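PDB 5WIX: p-47 protein from Clostridium botulinum E1 str. 'BoNT E Beluga', which is of unknown function but has a TULIP-type fold resembling bactericidal/permeability-increasing protein, and so may bind lipids or other hydrophobic ligands. Local coordinates for residues A[180-183]-A[184-187]; A[397-400]-A[401-404]. One frame throughout, in Å; residues are numbered along the deposited sequence.

Contact 1 of 2, residues A[180-183]-A[184-187]; sequences SNIV and WMNP
N186 folds its side chain back onto S180 and closes a compact loop. Its carboxamide oxygen takes the backbone N-H of S180, with N to OD1 2.9 Å and a nearly straight N-H...O angle of 166°; the donor sits somewhat tilted from the carbonyl plane. S180 OG lies 2.7 Å from the same OD1, but the hydroxyl is also hydrogen-bonded to D405, and its proton could serve either acceptor. With OG between the backbone N and the carbonyl carbon (chi1 65°), the hydroxyl stays close to its own N-H, and both can meet one oxygen. Asparagine suits the place, being long enough to reach back and carrying an acceptor.

The backbone bonds are of a different kind. N186 N donates to V183 O at 3.2 Å, while M185 N makes a weak bond of 3.5 Å to I182 O. Together they describe two overlapping beta turns in the loop that links strand 174-177 to strand 187-195.

Apolar contacts complete the loop. I182 and W184 run side by side, and the CG2 branch of I182 meets the pyrrole part of the indole obliquely, 3.3 Å from W184 NE1 and 3.6 Å from W184 CD1. A beta-branched residue serves two neighbours here: CG2, anti to the backbone N, meets the indole, while CG1 stands beside that N and carries CD1 to I402. M185 CG lies over one face of the same indole, offset toward the rim. Beyond the loop, W184 reaches I25 and N246, and M185 packs on I25 and Y27. V183, exposed, comes 3.9 Å by CG1 from N186 ND2.

One carboxamide oxygen thus holds the N-H of S180 and lies beside its hydroxyl, while M185 is buried, I182 and W184 are partly covered by their neighbours, and V183 stays at the surface.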
ATOM      1  N   SER A 180       9.189 -10.981   4.313  1.00120.46           N
ATOM      2  CA  SER A 180       8.055 -11.276   5.182  1.00113.55           C
ATOM      3  C   SER A 180       7.354 -12.560   4.726  1.00115.95           C
ATOM      4  O   SER A 180       7.652 -13.093   3.655  1.00106.60           O
ATOM      5  CB  SER A 180       7.069 -10.117   5.174  1.00108.04           C
ATOM      6  OG  SER A 180       6.511  -9.965   3.879  1.00 97.62           O
ATOM      7  N   ASN A 181       6.416 -13.052   5.525  1.00120.36           N
ATOM      8  CA  ASN A 181       5.726 -14.285   5.165  1.00126.24           C
ATOM      9  C   ASN A 181       4.862 -14.107   3.920  1.00115.31           C
ATOM     10  O   ASN A 181       4.527 -15.087   3.245  1.00124.90           O
ATOM     11  CB  ASN A 181       4.871 -14.789   6.329  1.00132.66           C
ATOM     12  CG  ASN A 181       5.704 -15.369   7.457  1.00139.89           C
ATOM     13  OD1 ASN A 181       5.995 -16.565   7.477  1.00151.17           O
ATOM     14  ND2 ASN A 181       6.085 -14.525   8.406  1.00138.46           N
ATOM     15  N   ILE A 182       4.499 -12.859   3.620  1.00 99.27           N
ATOM     16  CA  ILE A 182       3.755 -12.562   2.396  1.00 91.10           C
ATOM     17  C   ILE A 182       4.701 -12.056   1.319  1.00100.28           C
ATOM     18  O   ILE A 182       5.124 -10.903   1.340  1.00104.78           O
ATOM     19  CB  ILE A 182       2.646 -11.524   2.616  1.00 75.00           C
ATOM     20  CG1 ILE A 182       1.780 -11.911   3.812  1.00 75.41           C
ATOM     21  CG2 ILE A 182       1.800 -11.377   1.361  1.00 72.23           C
ATOM     22  CD1 ILE A 182       0.827 -10.816   4.254  1.00 73.09           C
ATOM     23  N   VAL A 183       4.999 -12.927   0.363  1.00101.28           N
ATOM     24  CA  VAL A 183       6.123 -12.748  -0.543  1.00 97.16           C
ATOM     25  C   VAL A 183       5.880 -11.729  -1.651  1.00 78.10           C
ATOM     26  O   VAL A 183       6.805 -11.031  -2.073  1.00 92.34           O
ATOM     27  CB  VAL A 183       6.511 -14.105  -1.168  1.00 92.94           C
ATOM     28  CG1 VAL A 183       7.750 -13.971  -2.033  1.00 93.50           C
ATOM     29  CG2 VAL A 183       6.734 -15.137  -0.066  1.00 86.37           C
ATOM     30  N   TRP A 184       4.643 -11.624  -2.115  1.00 75.27           N
ATOM     31  CA  TRP A 184       4.376 -10.731  -3.220  1.00 73.04           C
ATOM     32  C   TRP A 184       4.429  -9.275  -2.787  1.00 92.05           C
ATOM     33  O   TRP A 184       4.490  -8.377  -3.626  1.00 91.11           O
ATOM     34  CB  TRP A 184       3.028 -11.030  -3.834  1.00 85.43           C
ATOM     35  CG  TRP A 184       1.875 -10.822  -2.926  1.00 83.65           C
ATOM     36  CD1 TRP A 184       1.262 -11.759  -2.158  1.00 89.17           C
ATOM     37  CD2 TRP A 184       1.151  -9.602  -2.722  1.00 89.26           C
ATOM     38  NE1 TRP A 184       0.212 -11.200  -1.470  1.00 67.16           N
ATOM     39  CE2 TRP A 184       0.120  -9.878  -1.801  1.00 77.10           C
ATOM     40  CE3 TRP A 184       1.284  -8.300  -3.215  1.00 99.88           C
ATOM     41  CZ2 TRP A 184      -0.775  -8.899  -1.363  1.00 78.90           C
ATOM     42  CZ3 TRP A 184       0.392  -7.330  -2.780  1.00 90.03           C
ATOM     43  CH2 TRP A 184      -0.622  -7.635  -1.863  1.00 75.13           C
ATOM     44  N   MET A 185       4.389  -9.050  -1.478  1.00 92.19           N
ATOM     45  CA  MET A 185       4.448  -7.701  -0.933  1.00 99.22           C
ATOM     46  C   MET A 185       5.873  -7.257  -0.665  1.00105.52           C
ATOM     47  O   MET A 185       6.117  -6.073  -0.427  1.00110.84           O
ATOM     48  CB  MET A 185       3.654  -7.594   0.368  1.00 93.86           C
ATOM     49  CG  MET A 185       2.230  -7.128   0.211  1.00 78.21           C
ATOM     50  SD  MET A 185       1.449  -6.954   1.827  1.00 81.67           S
ATOM     51  CE  MET A 185       1.940  -5.287   2.261  1.00105.53           C
ATOM     52  N   ASN A 186       6.807  -8.203  -0.679  1.00100.35           N
ATOM     53  CA  ASN A 186       8.193  -7.887  -0.357  1.00 94.63           C
ATOM     54  C   ASN A 186       8.783  -6.887  -1.341  1.00 95.27           C
ATOM     55  O   ASN A 186       8.718  -7.084  -2.551  1.00 94.10           O
ATOM     56  CB  ASN A 186       9.040  -9.157  -0.318  1.00106.66           C
ATOM     57  CG  ASN A 186       8.694 -10.048   0.860  1.00110.50           C
ATOM     58  OD1 ASN A 186       8.280  -9.563   1.920  1.00 96.93           O
ATOM     59  ND2 ASN A 186       8.852 -11.362   0.679  1.00104.48           N
ATOM     60  N   PRO A 187       9.333  -5.784  -0.811  1.00 99.70           N
ATOM     61  CA  PRO A 187       9.933  -4.690  -1.583  1.00 81.57           C
ATOM     62  C   PRO A 187      11.384  -4.922  -1.959  1.00 91.10           C
ATOM     63  O   PRO A 187      12.143  -5.418  -1.129  1.00114.93           O
ATOM     64  CB  PRO A 187       9.839  -3.506  -0.627  1.00 80.64           C
ATOM     65  CG  PRO A 187       9.862  -4.115   0.726  1.00 80.54           C
ATOM     66  CD  PRO A 187       9.185  -5.437   0.616  1.00 97.31           C
TER

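Contact 2 of 2, residues A[397-400]-A[401-404]; sequences NNFT and DIIN
F399 and I402 meet on the buried side of the short helix 399-403, with F399 CD1 3.9 Å from I402 CD1, an oblique approach to the ring. Side by side, the two chains point the same way, and one face of the phenyl ring is touched by N397 CB, offset toward the rim. Large apolar residues suit this side: F399, I402 and I403 all pack on I428 of strand 426-432, and I403 also reaches I414.

Behind them the backbone is well bonded. I403 N donates to F399 O at 2.8 Å, and I402 N to N398 O at 3.1 Å. N404 N closes the series on T400 O, and its side-chain OD1 accepts from I414 N, tying the helix end to the start of strand 414-422.

The solvent side is looser and polar. N398 is the N-cap: CG stands anti to the backbone N (chi1 -175°), which brings OD1 round to D401 N in a weak bond of 3.3 Å. The N398 amide and D401 carboxylate stack with their planes 27° apart, N398 ND2 lying 3.2 Å from D401 CG. Asparagine suits a cap because its short amide can accept a first-turn N-H.

An acidic group in the first turn would be expected to gain from the helix dipole. The exposed N398 and D401 form the capped, polar side, while F399, I402 and I403 are buried against I428.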
ATOM      1  N   ASN A 397      -8.186 -13.301   2.783  1.00 70.88           N
ATOM      2  CA  ASN A 397      -7.030 -12.654   3.375  1.00 60.14           C
ATOM      3  C   ASN A 397      -7.308 -12.083   4.739  1.00 60.79           C
ATOM      4  O   ASN A 397      -8.461 -11.795   5.093  1.00 61.93           O
ATOM      5  CB  ASN A 397      -6.534 -11.571   2.461  1.00 56.58           C
ATOM      6  CG  ASN A 397      -6.173 -12.118   1.104  1.00 75.47           C
ATOM      7  OD1 ASN A 397      -7.055 -12.454   0.312  1.00 68.18           O
ATOM      8  ND2 ASN A 397      -4.873 -12.255   0.841  1.00 89.30           N
ATOM      9  N   ASN A 398      -6.247 -11.992   5.530  1.00 70.15           N
ATOM     10  CA  ASN A 398      -6.295 -11.253   6.772  1.00 84.09           C
ATOM     11  C   ASN A 398      -5.682  -9.887   6.492  1.00 91.54           C
ATOM     12  O   ASN A 398      -4.463  -9.759   6.410  1.00 98.11           O
ATOM     13  CB  ASN A 398      -5.543 -11.984   7.873  1.00 86.13           C
ATOM     14  CG  ASN A 398      -5.678 -11.301   9.216  1.00101.27           C
ATOM     15  OD1 ASN A 398      -6.165 -10.169   9.302  1.00110.76           O
ATOM     16  ND2 ASN A 398      -5.261 -11.988  10.280  1.00104.96           N
ATOM     17  N   PHE A 399      -6.521  -8.875   6.317  1.00 76.50           N
ATOM     18  CA  PHE A 399      -6.014  -7.574   5.898  1.00 84.75           C
ATOM     19  C   PHE A 399      -5.252  -6.873   7.006  1.00 85.30           C
ATOM     20  O   PHE A 399      -4.304  -6.131   6.744  1.00100.45           O
ATOM     21  CB  PHE A 399      -7.153  -6.698   5.407  1.00 79.38           C
ATOM     22  CG  PHE A 399      -7.801  -7.231   4.179  1.00 77.86           C
ATOM     23  CD1 PHE A 399      -7.134  -7.184   2.968  1.00 71.03           C
ATOM     24  CD2 PHE A 399      -9.059  -7.816   4.243  1.00 70.41           C
ATOM     25  CE1 PHE A 399      -7.718  -7.671   1.840  1.00 66.60           C
ATOM     26  CE2 PHE A 399      -9.653  -8.302   3.111  1.00 62.42           C
ATOM     27  CZ  PHE A 399      -8.987  -8.241   1.912  1.00 63.39           C
ATOM     28  N   THR A 400      -5.649  -7.128   8.242  1.00 68.20           N
ATOM     29  CA  THR A 400      -4.862  -6.660   9.370  1.00 73.39           C
ATOM     30  C   THR A 400      -3.439  -7.212   9.279  1.00 92.13           C
ATOM     31  O   THR A 400      -2.471  -6.500   9.562  1.00 95.40           O
ATOM     32  CB  THR A 400      -5.478  -7.083  10.697  1.00 71.68           C
ATOM     33  OG1 THR A 400      -6.800  -6.536  10.812  1.00 79.90           O
ATOM     34  CG2 THR A 400      -4.619  -6.604  11.839  1.00 69.97           C
ATOM     35  N   ASP A 401      -3.320  -8.478   8.870  1.00 82.82           N
ATOM     36  CA  ASP A 401      -2.005  -9.079   8.691  1.00 76.80           C
ATOM     37  C   ASP A 401      -1.255  -8.330   7.589  1.00 75.56           C
ATOM     38  O   ASP A 401      -0.048  -8.077   7.703  1.00 79.94           O
ATOM     39  CB  ASP A 401      -2.122 -10.571   8.357  1.00 91.87           C
ATOM     40  CG  ASP A 401      -2.222 -11.448   9.595  1.00104.50           C
ATOM     41  OD1 ASP A 401      -2.255 -10.905  10.719  1.00103.09           O
ATOM     42  OD2 ASP A 401      -2.269 -12.690   9.437  1.00112.20           O
ATOM     43  N   ILE A 402      -1.990  -7.954   6.542  1.00 76.99           N
ATOM     44  CA  ILE A 402      -1.401  -7.311   5.368  1.00 77.53           C
ATOM     45  C   ILE A 402      -0.895  -5.909   5.661  1.00 85.00           C
ATOM     46  O   ILE A 402       0.201  -5.553   5.248  1.00100.01           O
ATOM     47  CB  ILE A 402      -2.402  -7.232   4.197  1.00 70.51           C
ATOM     48  CG1 ILE A 402      -2.431  -8.562   3.433  1.00 66.33           C
ATOM     49  CG2 ILE A 402      -2.038  -6.082   3.243  1.00 62.20           C
ATOM     50  CD1 ILE A 402      -3.549  -8.651   2.384  1.00 55.03           C
ATOM     51  N   ILE A 403      -1.679  -5.104   6.363  1.00 86.48           N
ATOM     52  CA  ILE A 403      -1.228  -3.747   6.577  1.00 91.80           C
ATOM     53  C   ILE A 403       0.011  -3.814   7.483  1.00 95.66           C
ATOM     54  O   ILE A 403       1.005  -3.136   7.222  1.00106.40           O
ATOM     55  CB  ILE A 403      -2.350  -2.829   7.150  1.00 78.49           C
ATOM     56  CG1 ILE A 403      -1.953  -1.357   7.002  1.00 70.82           C
ATOM     57  CG2 ILE A 403      -2.703  -3.179   8.596  1.00 76.24           C
ATOM     58  CD1 ILE A 403      -3.121  -0.405   7.118  1.00 65.48           C
ATOM     59  N   ASN A 404      -0.016  -4.706   8.474  1.00 77.32           N
ATOM     60  CA  ASN A 404       1.096  -4.855   9.410  1.00 81.00           C
ATOM     61  C   ASN A 404       2.310  -5.641   8.881  1.00 86.17           C
ATOM     62  O   ASN A 404       3.294  -5.825   9.598  1.00 91.70           O
ATOM     63  CB  ASN A 404       0.599  -5.523  10.693  1.00 71.35           C
ATOM     64  CG  ASN A 404      -0.159  -4.567  11.595  1.00101.01           C
ATOM     65  OD1 ASN A 404       0.216  -3.403  11.732  1.00115.76           O
ATOM     66  ND2 ASN A 404      -1.226  -5.054  12.223  1.00 90.43           N
TER

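Overall arrangement
Contacts 1 and 2 follow in series along the chain, far apart in sequence, yet their centres lie only about 12 Å apart and they touch. M185 CE comes 3.5 Å from I402 O, and I182 CD1 packs 4.0 Å from I402 CG1. The loop of contact 1 links two sheets, leading from strand 174-177, in the ten-stranded sheet, to 187-195, at one edge of the six-stranded sheet. Contact 2 lies on helix 399-403, between helix 370-390 and strand 407-409, which pairs with 174-177; it packs on strands 414-422 and 426-432. Together they bring two distant parts of the chain side by side where the sheets of this TULIP-type fold meet.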